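Local structure of ethyl tert-butyl ether degradation EthD protein (Ralstonia eutropha JMP134, 3BF4) at residues A38-R43 with F76-A81. The protein is of unknown function but belongs to the EthD family, has a ferredoxin-like fold and may have oxidoreductase activity. The protein carries 3 engineered substitutions. Sequence-based numbering, arbitrary orientation.
Sequences AYYCDR and FVAMCA. With EDO (1,2-ethanediol), chain C.
The hydroxyl of Y40 is hydrogen-bonded to a bound 1,2-ethanediol, Y40 OH to diol O1 2.8 Å; the diol was probably picked up from the crystallisation liquor, and either partner could be the donor. O1 lies in the plane of the Y40 ring, at its edge, closest to CE1 among the ring carbons. Y27 OH also hydrogen-bonds the diol, so a tyrosine of the helix and one of strand 21-28 both bind the small molecule.

Y40 alone carries the helix side of the contact. With CG anti to the backbone N (chi1 -176°), its ring reaches out from the helix and brings the phenol end up against the strand. There Y40 OH comes to 3.3 Å from C80 CB and lies nearly as close to C80 SG. The sulfur stands between the backbone N and the carbonyl carbon of C80 (chi1 76°), on the diol's side, with C80 SG 3.7 Å from O1 of the diol. On the ring edge opposite the diol, Y40 CE2 rests 4.2 Å from A78 CB; both strand side chains approach the ring obliquely. A78 and C80 point toward the helix, while M79, a selenomethionine, turns its side chain to the other face of the sheet and packs on M26 of the second subunit.

Helix and strand run nearly parallel here, their axes 16° apart and 10.9 Å at closest approach, a gap that the long tyrosine bridges. F35 and Y27 meet the Y40 ring edge-to-face, and Y108 adds another aromatic ring. The contact thus joins helix 37-52 to strand 76-84, an inner strand of the antiparallel ferredoxin-like sheet, flanked by strands 21-28 and 58-66.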
ATOM      1  N   ALA A  38      10.661   1.134  15.798  1.00 54.48           N
ATOM      2  CA  ALA A  38      10.328   2.164  16.804  1.00 54.59           C
ATOM      3  C   ALA A  38      10.758   3.555  16.339  1.00 54.77           C
ATOM      4  O   ALA A  38       9.962   4.486  16.375  1.00 56.13           O
ATOM      5  CB  ALA A  38      10.966   1.840  18.180  1.00 52.79           C
ATOM      6  N   TYR A  39      12.014   3.687  15.908  1.00 54.26           N
ATOM      7  CA  TYR A  39      12.542   4.967  15.396  1.00 54.37           C
ATOM      8  C   TYR A  39      11.735   5.404  14.170  1.00 54.72           C
ATOM      9  O   TYR A  39      11.337   6.559  14.049  1.00 55.24           O
ATOM     10  CB  TYR A  39      14.034   4.843  15.017  1.00 55.17           C
ATOM     11  CG  TYR A  39      14.700   6.164  14.661  1.00 55.59           C
ATOM     12  CD1 TYR A  39      14.524   6.749  13.386  1.00 56.28           C
ATOM     13  CD2 TYR A  39      15.507   6.838  15.591  1.00 56.64           C
ATOM     14  CE1 TYR A  39      15.126   7.960  13.055  1.00 56.12           C
ATOM     15  CE2 TYR A  39      16.126   8.072  15.261  1.00 57.43           C
ATOM     16  CZ  TYR A  39      15.924   8.620  13.992  1.00 56.83           C
ATOM     17  OH  TYR A  39      16.505   9.815  13.638  1.00 56.96           O
ATOM     18  N   TYR A  40      11.514   4.459  13.266  1.00 54.28           N
ATOM     19  CA  TYR A  40      10.752   4.706  12.048  1.00 56.21           C
ATOM     20  C   TYR A  40       9.386   5.330  12.332  1.00 56.43           C
ATOM     21  O   TYR A  40       9.049   6.376  11.792  1.00 55.96           O
ATOM     22  CB  TYR A  40      10.582   3.399  11.269  1.00 55.05           C
ATOM     23  CG  TYR A  40       9.902   3.558   9.949  1.00 54.90           C
ATOM     24  CD1 TYR A  40      10.406   4.455   8.994  1.00 53.14           C
ATOM     25  CD2 TYR A  40       8.787   2.784   9.607  1.00 56.42           C
ATOM     26  CE1 TYR A  40       9.808   4.599   7.743  1.00 52.73           C
ATOM     27  CE2 TYR A  40       8.177   2.921   8.336  1.00 56.35           C
ATOM     28  CZ  TYR A  40       8.696   3.829   7.419  1.00 56.65           C
ATOM     29  OH  TYR A  40       8.097   3.975   6.199  1.00 57.24           O
ATOM     30  N   CYS A  41       8.655   4.701  13.236  1.00 58.97           N
ATOM     31  CA  CYS A  41       7.316   5.128  13.607  1.00 58.34           C
ATOM     32  C   CYS A  41       7.203   6.399  14.466  1.00 56.68           C
ATOM     33  O   CYS A  41       6.370   7.245  14.159  1.00 55.20           O
ATOM     34  CB  CYS A  41       6.635   3.988  14.358  1.00 60.48           C
ATOM     35  SG  CYS A  41       4.976   4.338  14.868  1.00 68.13           S
ATOM     36  N   ASP A  42       7.998   6.500  15.536  1.00 56.33           N
ATOM     37  CA  ASP A  42       7.903   7.657  16.473  0.50 57.38           C
ATOM     38  C   ASP A  42       8.847   8.825  16.175  1.00 56.46           C
ATOM     39  O   ASP A  42       8.584   9.926  16.663  1.00 56.86           O
ATOM     40  CB  ASP A  42       7.870   7.319  18.010  0.50 57.48           C
ATOM     41  CG  ASP A  42       8.114   5.848  18.348  0.50 59.04           C
ATOM     42  OD1 ASP A  42       7.384   4.997  17.799  0.50 63.66           O
ATOM     43  OD2 ASP A  42       8.979   5.543  19.207  0.50 57.93           O
ATOM     44  N   ARG A  43       9.906   8.619  15.377  1.00 56.85           N
ATOM     45  CA  ARG A  43      10.871   9.704  15.046  1.00 57.81           C
ATOM     46  C   ARG A  43      10.831  10.109  13.581  1.00 56.18           C
ATOM     47  O   ARG A  43      10.588  11.270  13.262  1.00 55.81           O
ATOM     48  CB  ARG A  43      12.312   9.304  15.410  1.00 59.23           C
ATOM     49  CG  ARG A  43      12.539   8.888  16.874  1.00 64.94           C
ATOM     50  CD  ARG A  43      12.690  10.075  17.778  1.00 73.77           C
ATOM     51  NE  ARG A  43      14.004  10.716  17.603  1.00 80.12           N
ATOM     52  CZ  ARG A  43      15.136  10.413  18.262  1.00 79.15           C
ATOM     53  NH1 ARG A  43      15.189   9.444  19.193  1.00 79.94           N
ATOM     54  NH2 ARG A  43      16.253  11.099  17.984  1.00 76.35           N
ATOM     55  N   PHE A  76       7.875  -6.958   2.123  1.00 52.68           N
ATOM     56  CA  PHE A  76       8.354  -5.713   2.710  1.00 52.80           C
ATOM     57  C   PHE A  76       8.306  -5.776   4.229  1.00 52.40           C
ATOM     58  O   PHE A  76       7.257  -6.083   4.799  1.00 52.93           O
ATOM     59  CB  PHE A  76       7.495  -4.545   2.210  1.00 53.19           C
ATOM     60  CG  PHE A  76       7.465  -4.441   0.714  1.00 53.79           C
ATOM     61  CD1 PHE A  76       8.570  -3.948   0.020  1.00 54.76           C
ATOM     62  CD2 PHE A  76       6.365  -4.899  -0.013  1.00 58.95           C
ATOM     63  CE1 PHE A  76       8.581  -3.878  -1.395  1.00 54.83           C
ATOM     64  CE2 PHE A  76       6.352  -4.837  -1.416  1.00 54.60           C
ATOM     65  CZ  PHE A  76       7.470  -4.321  -2.114  1.00 56.07           C
ATOM     66  N   VAL A  77       9.448  -5.514   4.866  1.00 51.86           N
ATOM     67  CA  VAL A  77       9.560  -5.484   6.335  1.00 53.16           C
ATOM     68  C   VAL A  77       8.709  -4.346   6.929  1.00 52.22           C
ATOM     69  O   VAL A  77       8.062  -4.511   7.974  1.00 51.18           O
ATOM     70  CB  VAL A  77      11.049  -5.362   6.820  1.00 52.27           C
ATOM     71  CG1 VAL A  77      11.699  -4.041   6.408  1.00 50.32           C
ATOM     72  CG2 VAL A  77      11.135  -5.548   8.327  1.00 53.96           C
ATOM     73  N   ALA A  78       8.708  -3.209   6.241  1.00 52.00           N
ATOM     74  CA  ALA A  78       7.928  -2.047   6.645  1.00 52.81           C
ATOM     75  C   ALA A  78       7.444  -1.302   5.399  1.00 52.58           C
ATOM     76  O   ALA A  78       8.077  -1.366   4.336  1.00 50.18           O
ATOM     77  CB  ALA A  78       8.744  -1.160   7.538  1.00 51.72           C
HETATM   78  N   MSE A  79       6.284  -0.661   5.529  1.00 51.97           N
HETATM   79  CA  MSE A  79       5.700   0.153   4.475  1.00 54.29           C
HETATM   80  C   MSE A  79       4.990   1.327   5.110  1.00 53.05           C
HETATM   81  O   MSE A  79       4.557   1.237   6.247  1.00 52.33           O
HETATM   82  CB  MSE A  79       4.667  -0.627   3.650  1.00 52.62           C
HETATM   83  CG  MSE A  79       5.162  -1.895   3.016  1.00 58.62           C
HETATM   84 SE   MSE A  79       3.711  -2.852   2.125  0.75 62.96          SE
HETATM   85  CE  MSE A  79       3.204  -1.566   0.767  1.00 72.67           C
ATOM     86  N   CYS A  80       4.940   2.444   4.396  1.00 54.43           N
ATOM     87  CA  CYS A  80       4.128   3.599   4.802  1.00 55.08           C
ATOM     88  C   CYS A  80       3.453   4.152   3.568  1.00 53.84           C
ATOM     89  O   CYS A  80       3.802   3.787   2.440  1.00 53.24           O
ATOM     90  CB  CYS A  80       4.942   4.713   5.464  1.00 54.91           C
ATOM     91  SG  CYS A  80       5.915   5.723   4.332  1.00 57.55           S
ATOM     92  N   ALA A  81       2.492   5.035   3.803  1.00 54.01           N
ATOM     93  CA  ALA A  81       1.832   5.746   2.727  1.00 53.73           C
ATOM     94  C   ALA A  81       1.487   7.161   3.149  1.00 53.75           C
ATOM     95  O   ALA A  81       1.051   7.363   4.263  1.00 50.30           O
ATOM     96  CB  ALA A  81       0.593   5.005   2.252  1.00 52.15           C
TER
HETATM   97  C1  EDO C 109       9.267   7.200   4.884  1.00 52.25           C
HETATM   98  O1  EDO C 109       9.572   5.813   4.640  1.00 48.24           O
HETATM   99  C2  EDO C 109      10.186   8.159   4.121  1.00 47.90           C
HETATM  100  O2  EDO C 109      11.463   7.565   3.862  1.00 50.81           O